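PDB 6IXO: myosin-2 from Saccharomyces cerevisiae, which carries organelles and other cargo along actin cables as a class V myosin, gripping their receptors through its globular tail domain, the part that forms this chain. Local coordinates for residues L166-V179 with T232-L245. Sequence-based numbering, arbitrary orientation. Where two conformers were deposited one is given.
Sequences LQKQLQKKAINAVV and TLLNYVDAICFNEL
Tyr236 swings its ring across to helix 134-180 with CG anti to the backbone N (chi1 -169°), while Gln167, its CG turned anti to the carbonyl carbon and its chain extended beyond, lays its amide over one ring face. This is helix-helix packing inside the all-helical globular tail, the axes of the two segments crossing at -57° and 9.3 Å apart. Amide and ring planes lie 24° apart, stacked, and Gln167 CB adds a CH-pi contact, 3.9 Å from the centroid of the Tyr236 ring. Ile240 CG2 lies against the opposite face, toward its rim. Gln167 NE2 is bonded to the carbonyl O of Glu373, and a water joins Gln167 OE1 to Tyr236 OH. Gln171, bent at chi2, points OE1 at Tyr236 OH in one of two conformers; the 2.5 Å between them is too short to take at face value, and the bond is doubtful. A leucine in place of Tyr236 would probably leave the water that bridges to Gln167 OE1 without its hydroxyl partner and strip the Gln167 amide of the flat surface it stacks on. Along the same interface, Leu170 CD1 meets Val237 CG2 at 3.8 Å, and Leu286 of helix 284-294 touches both Val178 and Cys241. Cys241 is a knob in the hole formed by Ala174, Ile175, Val178 and Val179, its SG 3.7 Å from Val178 CB.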
loop_
_atom_site.group_PDB
_atom_site.type_symbol
_atom_site.label_atom_id
_atom_site.label_comp_id
_atom_site.label_asym_id
_atom_site.label_seq_id
_atom_site.Cartn_x
_atom_site.Cartn_y
_atom_site.Cartn_z
ATOM N N LEU A 166 -6.019 -3.007 2.595
ATOM C CA LEU A 166 -5.014 -3.265 3.628
ATOM C C LEU A 166 -5.469 -2.750 4.996
ATOM O O LEU A 166 -5.314 -3.444 5.986
ATOM C CB LEU A 166 -3.678 -2.601 3.290
ATOM C CG LEU A 166 -2.993 -3.212 2.046
ATOM C CD1 LEU A 166 -1.692 -2.462 1.891
ATOM C CD2 LEU A 166 -2.675 -4.726 2.182
ATOM N N GLN A 167 -5.980 -1.525 5.038
ATOM C CA GLN A 167 -6.508 -0.984 6.291
ATOM C C GLN A 167 -7.587 -1.867 6.892
ATOM O O GLN A 167 -7.591 -2.094 8.117
ATOM C CB GLN A 167 -7.066 0.429 6.078
ATOM C CG GLN A 167 -5.967 1.474 5.738
ATOM C CD GLN A 167 -6.501 2.901 5.798
ATOM O OE1 GLN A 167 -7.630 3.153 5.436
ATOM N NE2 GLN A 167 -5.688 3.824 6.283
ATOM N N LYS A 168 -8.530 -2.338 6.071
ATOM C CA LYS A 168 -9.596 -3.192 6.614
ATOM C C LYS A 168 -9.046 -4.490 7.197
ATOM O O LYS A 168 -9.560 -4.982 8.189
ATOM C CB LYS A 168 -10.644 -3.523 5.548
ATOM C CG LYS A 168 -11.277 -2.299 4.896
ATOM C CD LYS A 168 -12.024 -1.431 5.900
ATOM C CE LYS A 168 -12.659 -0.193 5.219
ATOM N NZ LYS A 168 -13.742 -0.537 4.243
ATOM N N GLN A 169 -8.047 -5.089 6.555
ATOM C CA GLN A 169 -7.434 -6.297 7.114
ATOM C C GLN A 169 -6.806 -5.988 8.438
ATOM O O GLN A 169 -6.860 -6.807 9.358
ATOM C CB GLN A 169 -6.349 -6.878 6.177
ATOM C CG GLN A 169 -6.940 -7.637 4.998
ATOM C CD GLN A 169 -5.977 -8.678 4.403
ATOM O OE1 GLN A 169 -4.790 -8.708 4.740
ATOM N NE2 GLN A 169 -6.504 -9.556 3.532
ATOM N N LEU A 170 -6.220 -4.799 8.560
ATOM C CA LEU A 170 -5.726 -4.390 9.895
ATOM C C LEU A 170 -6.818 -4.058 10.899
ATOM O O LEU A 170 -6.666 -4.320 12.103
ATOM C CB LEU A 170 -4.788 -3.196 9.777
ATOM C CG LEU A 170 -3.408 -3.547 9.264
ATOM C CD1 LEU A 170 -2.694 -2.243 8.916
ATOM C CD2 LEU A 170 -2.588 -4.349 10.291
ATOM N N GLN A 171 -7.920 -3.460 10.462
ATOM C CA GLN A 171 -9.024 -3.216 11.376
ATOM C C GLN A 171 -9.430 -4.570 11.971
ATOM O O GLN A 171 -9.733 -4.682 13.161
ATOM C CB GLN A 171 -10.212 -2.528 10.672
ATOM C CG GLN A 171 -11.295 -1.978 11.631
ATOM C CD GLN A 171 -11.016 -0.554 12.083
ATOM O OE1 GLN A 171 -10.391 0.226 11.359
ATOM N NE2 GLN A 171 -11.464 -0.208 13.296
ATOM N N LYS A 172 -9.393 -5.597 11.134
ATOM C CA LYS A 172 -9.801 -6.938 11.520
ATOM C C LYS A 172 -8.827 -7.608 12.514
ATOM O O LYS A 172 -9.238 -8.333 13.412
ATOM C CB LYS A 172 -9.916 -7.804 10.236
ATOM C CG LYS A 172 -10.488 -9.230 10.500
ATOM C CD LYS A 172 -10.479 -10.101 9.210
ATOM C CE LYS A 172 -11.288 -11.379 9.466
ATOM N NZ LYS A 172 -10.982 -12.471 8.509
ATOM N N LYS A 173 -7.528 -7.399 12.315
ATOM C CA LYS A 173 -6.528 -8.158 13.066
ATOM C C LYS A 173 -5.810 -7.380 14.158
ATOM O O LYS A 173 -5.485 -7.962 15.196
ATOM C CB LYS A 173 -5.489 -8.729 12.114
ATOM C CG LYS A 173 -6.152 -9.549 11.025
ATOM C CD LYS A 173 -5.204 -10.217 10.079
ATOM C CE LYS A 173 -6.000 -11.059 9.076
ATOM N NZ LYS A 173 -5.087 -11.862 8.244
ATOM N N ALA A 174 -5.551 -6.099 13.925
ATOM C CA ALA A 174 -4.619 -5.340 14.751
ATOM C C ALA A 174 -5.226 -5.020 16.092
ATOM O O ALA A 174 -4.554 -4.955 17.143
ATOM C CB ALA A 174 -4.205 -4.050 14.023
ATOM N N ILE A 175 -6.530 -4.791 16.087
ATOM C CA ILE A 175 -7.155 -4.468 17.355
ATOM C C ILE A 175 -7.042 -5.622 18.336
ATOM O O ILE A 175 -6.671 -5.448 19.506
ATOM C CB ILE A 175 -8.654 -4.072 17.130
ATOM C CG1 ILE A 175 -8.706 -2.675 16.498
ATOM C CG2 ILE A 175 -9.399 -4.108 18.450
ATOM C CD1 ILE A 175 -10.144 -2.251 16.054
ATOM N N ASN A 176 -7.351 -6.820 17.873
ATOM C CA ASN A 176 -7.229 -7.956 18.778
ATOM C C ASN A 176 -5.740 -8.198 19.133
ATOM O O ASN A 176 -5.391 -8.448 20.270
ATOM C CB ASN A 176 -7.829 -9.219 18.164
ATOM C CG ASN A 176 -7.969 -10.346 19.191
ATOM O OD1 ASN A 176 -7.191 -11.305 19.212
ATOM N ND2 ASN A 176 -8.949 -10.210 20.063
ATOM N N ALA A 177 -4.875 -8.122 18.124
ATOM C CA ALA A 177 -3.452 -8.415 18.343
ATOM C C ALA A 177 -2.787 -7.419 19.304
ATOM O O ALA A 177 -2.049 -7.812 20.212
ATOM C CB ALA A 177 -2.725 -8.409 16.993
ATOM N N VAL A 178 -3.021 -6.129 19.092
ATOM C CA VAL A 178 -2.355 -5.098 19.897
ATOM C C VAL A 178 -3.022 -4.917 21.263
ATOM O O VAL A 178 -2.355 -4.895 22.283
ATOM C CB VAL A 178 -2.329 -3.758 19.139
ATOM C CG1 VAL A 178 -1.815 -2.617 20.003
ATOM C CG2 VAL A 178 -1.463 -3.890 17.834
ATOM N N VAL A 179 -4.354 -4.791 21.255
ATOM C CA VAL A 179 -5.097 -4.360 22.448
ATOM C C VAL A 179 -5.500 -5.520 23.342
ATOM O O VAL A 179 -5.436 -5.436 24.561
ATOM C CB VAL A 179 -6.351 -3.546 22.017
ATOM C CG1 VAL A 179 -7.171 -3.120 23.224
ATOM C CG2 VAL A 179 -5.907 -2.291 21.247
ATOM N N THR A 232 1.483 4.961 6.407
ATOM C CA THR A 232 -0.001 5.109 6.423
ATOM C C THR A 232 -0.624 4.021 7.297
ATOM O O THR A 232 -1.489 4.285 8.140
ATOM C CB THR A 232 -0.600 5.032 4.993
ATOM O OG1 THR A 232 -0.090 6.113 4.219
ATOM C CG2 THR A 232 -2.151 5.126 5.023
ATOM N N LEU A 233 -0.141 2.799 7.158
ATOM C CA LEU A 233 -0.756 1.703 7.920
ATOM C C LEU A 233 -0.438 1.751 9.427
ATOM O O LEU A 233 -1.308 1.433 10.262
ATOM C CB LEU A 233 -0.321 0.353 7.347
ATOM C CG LEU A 233 -0.883 0.112 5.921
ATOM C CD1 LEU A 233 -0.364 -1.206 5.360
ATOM C CD2 LEU A 233 -2.451 0.136 5.837
ATOM N N LEU A 234 0.796 2.108 9.772
ATOM C CA LEU A 234 1.175 2.254 11.186
ATOM C C LEU A 234 0.380 3.358 11.876
ATOM O O LEU A 234 -0.093 3.193 13.013
ATOM C CB LEU A 234 2.675 2.569 11.309
ATOM C CG LEU A 234 3.579 1.408 10.902
ATOM C CD1 LEU A 234 5.025 1.872 10.846
ATOM C CD2 LEU A 234 3.415 0.193 11.871
ATOM N N ASN A 235 0.273 4.516 11.222
ATOM C CA ASN A 235 -0.581 5.587 11.765
ATOM C C ASN A 235 -2.004 5.108 12.011
ATOM O O ASN A 235 -2.653 5.489 13.021
ATOM C CB ASN A 235 -0.636 6.798 10.839
ATOM C CG ASN A 235 0.608 7.648 10.956
ATOM O OD1 ASN A 235 1.091 7.851 12.050
ATOM N ND2 ASN A 235 1.104 8.182 9.828
ATOM N N TYR A 236 -2.476 4.304 11.067
ATOM C CA TYR A 236 -3.815 3.731 11.116
ATOM C C TYR A 236 -3.948 2.792 12.332
ATOM O O TYR A 236 -4.888 2.890 13.107
ATOM C CB TYR A 236 -4.122 2.943 9.847
ATOM C CG TYR A 236 -5.596 2.553 9.741
ATOM C CD1 TYR A 236 -6.561 3.505 9.399
ATOM C CD2 TYR A 236 -6.004 1.236 9.934
ATOM C CE1 TYR A 236 -7.943 3.150 9.291
ATOM C CE2 TYR A 236 -7.378 0.846 9.780
ATOM C CZ TYR A 236 -8.322 1.817 9.501
ATOM O OH TYR A 236 -9.629 1.444 9.342
ATOM N N VAL A 237 -3.015 1.864 12.461
ATOM C CA VAL A 237 -3.014 0.963 13.632
ATOM C C VAL A 237 -3.012 1.774 14.940
ATOM O O VAL A 237 -3.749 1.491 15.880
ATOM C CB VAL A 237 -1.784 0.041 13.569
ATOM C CG1 VAL A 237 -1.519 -0.625 14.917
ATOM C CG2 VAL A 237 -1.964 -0.999 12.434
ATOM N N ASP A 238 -2.168 2.786 14.989
ATOM C CA ASP A 238 -2.081 3.654 16.155
ATOM C C ASP A 238 -3.454 4.235 16.502
ATOM O O ASP A 238 -3.889 4.175 17.651
ATOM C CB ASP A 238 -1.066 4.762 15.872
ATOM C CG ASP A 238 -0.614 5.520 17.134
ATOM O OD1 ASP A 238 -0.238 4.883 18.128
ATOM O OD2 ASP A 238 -0.640 6.752 17.115
ATOM N N ALA A 239 -4.137 4.810 15.505
ATOM C CA ALA A 239 -5.413 5.515 15.751
ATOM C C ALA A 239 -6.467 4.537 16.225
ATOM O O ALA A 239 -7.095 4.746 17.287
ATOM C CB ALA A 239 -5.929 6.262 14.411
ATOM N N ILE A 240 -6.649 3.446 15.471
ATOM C CA ILE A 240 -7.802 2.578 15.753
ATOM C C ILE A 240 -7.558 1.807 17.063
ATOM O O ILE A 240 -8.508 1.560 17.814
ATOM C CB ILE A 240 -8.103 1.555 14.611
ATOM C CG1 ILE A 240 -6.964 0.551 14.451
ATOM C CG2 ILE A 240 -8.462 2.298 13.284
ATOM C CD1 ILE A 240 -7.303 -0.566 13.408
ATOM N N CYS A 241 -6.300 1.424 17.342
ATOM C CA CYS A 241 -6.049 0.730 18.647
ATOM C C CYS A 241 -6.162 1.684 19.840
ATOM O O CYS A 241 -6.701 1.314 20.906
ATOM C CB CYS A 241 -4.664 0.067 18.661
ATOM S SG CYS A 241 -4.635 -1.321 17.477
ATOM N N PHE A 242 -5.637 2.895 19.688
ATOM C CA PHE A 242 -5.780 3.902 20.741
ATOM C C PHE A 242 -7.264 4.129 21.085
ATOM O O PHE A 242 -7.664 4.180 22.266
ATOM C CB PHE A 242 -5.145 5.240 20.320
ATOM C CG PHE A 242 -5.315 6.325 21.365
ATOM C CD1 PHE A 242 -4.429 6.415 22.444
ATOM C CD2 PHE A 242 -6.401 7.224 21.300
ATOM C CE1 PHE A 242 -4.586 7.414 23.452
ATOM C CE2 PHE A 242 -6.582 8.235 22.309
ATOM C CZ PHE A 242 -5.660 8.315 23.386
ATOM N N ASN A 243 -8.074 4.288 20.047
ATOM C CA ASN A 243 -9.475 4.580 20.236
ATOM C C ASN A 243 -10.134 3.442 20.995
ATOM O O ASN A 243 -10.976 3.681 21.838
ATOM C CB ASN A 243 -10.179 4.813 18.900
ATOM C CG ASN A 243 -9.735 6.125 18.220
ATOM O OD1 ASN A 243 -9.103 6.987 18.850
ATOM N ND2 ASN A 243 -10.119 6.296 16.957
ATOM N N GLU A 244 -9.749 2.206 20.717
ATOM C CA GLU A 244 -10.342 1.087 21.466
ATOM C C GLU A 244 -9.885 1.135 22.905
ATOM O O GLU A 244 -10.682 0.915 23.842
ATOM C CB GLU A 244 -9.965 -0.265 20.851
ATOM C CG GLU A 244 -10.654 -0.518 19.480
ATOM C CD GLU A 244 -12.163 -0.627 19.605
ATOM O OE1 GLU A 244 -12.672 -1.127 20.647
ATOM O OE2 GLU A 244 -12.858 -0.196 18.664
ATOM N N LEU A 245 -8.595 1.394 23.095
ATOM C CA LEU A 245 -8.066 1.423 24.435
ATOM C C LEU A 245 -8.745 2.491 25.274
ATOM O O LEU A 245 -9.091 2.268 26.429
ATOM C CB LEU A 245 -6.554 1.675 24.402
ATOM C CG LEU A 245 -5.726 0.463 24.061
ATOM C CD1 LEU A 245 -4.304 0.931 23.552
ATOM C CD2 LEU A 245 -5.565 -0.411 25.306
HETATM O O HOH W 1 -10.236 2.049 6.605
#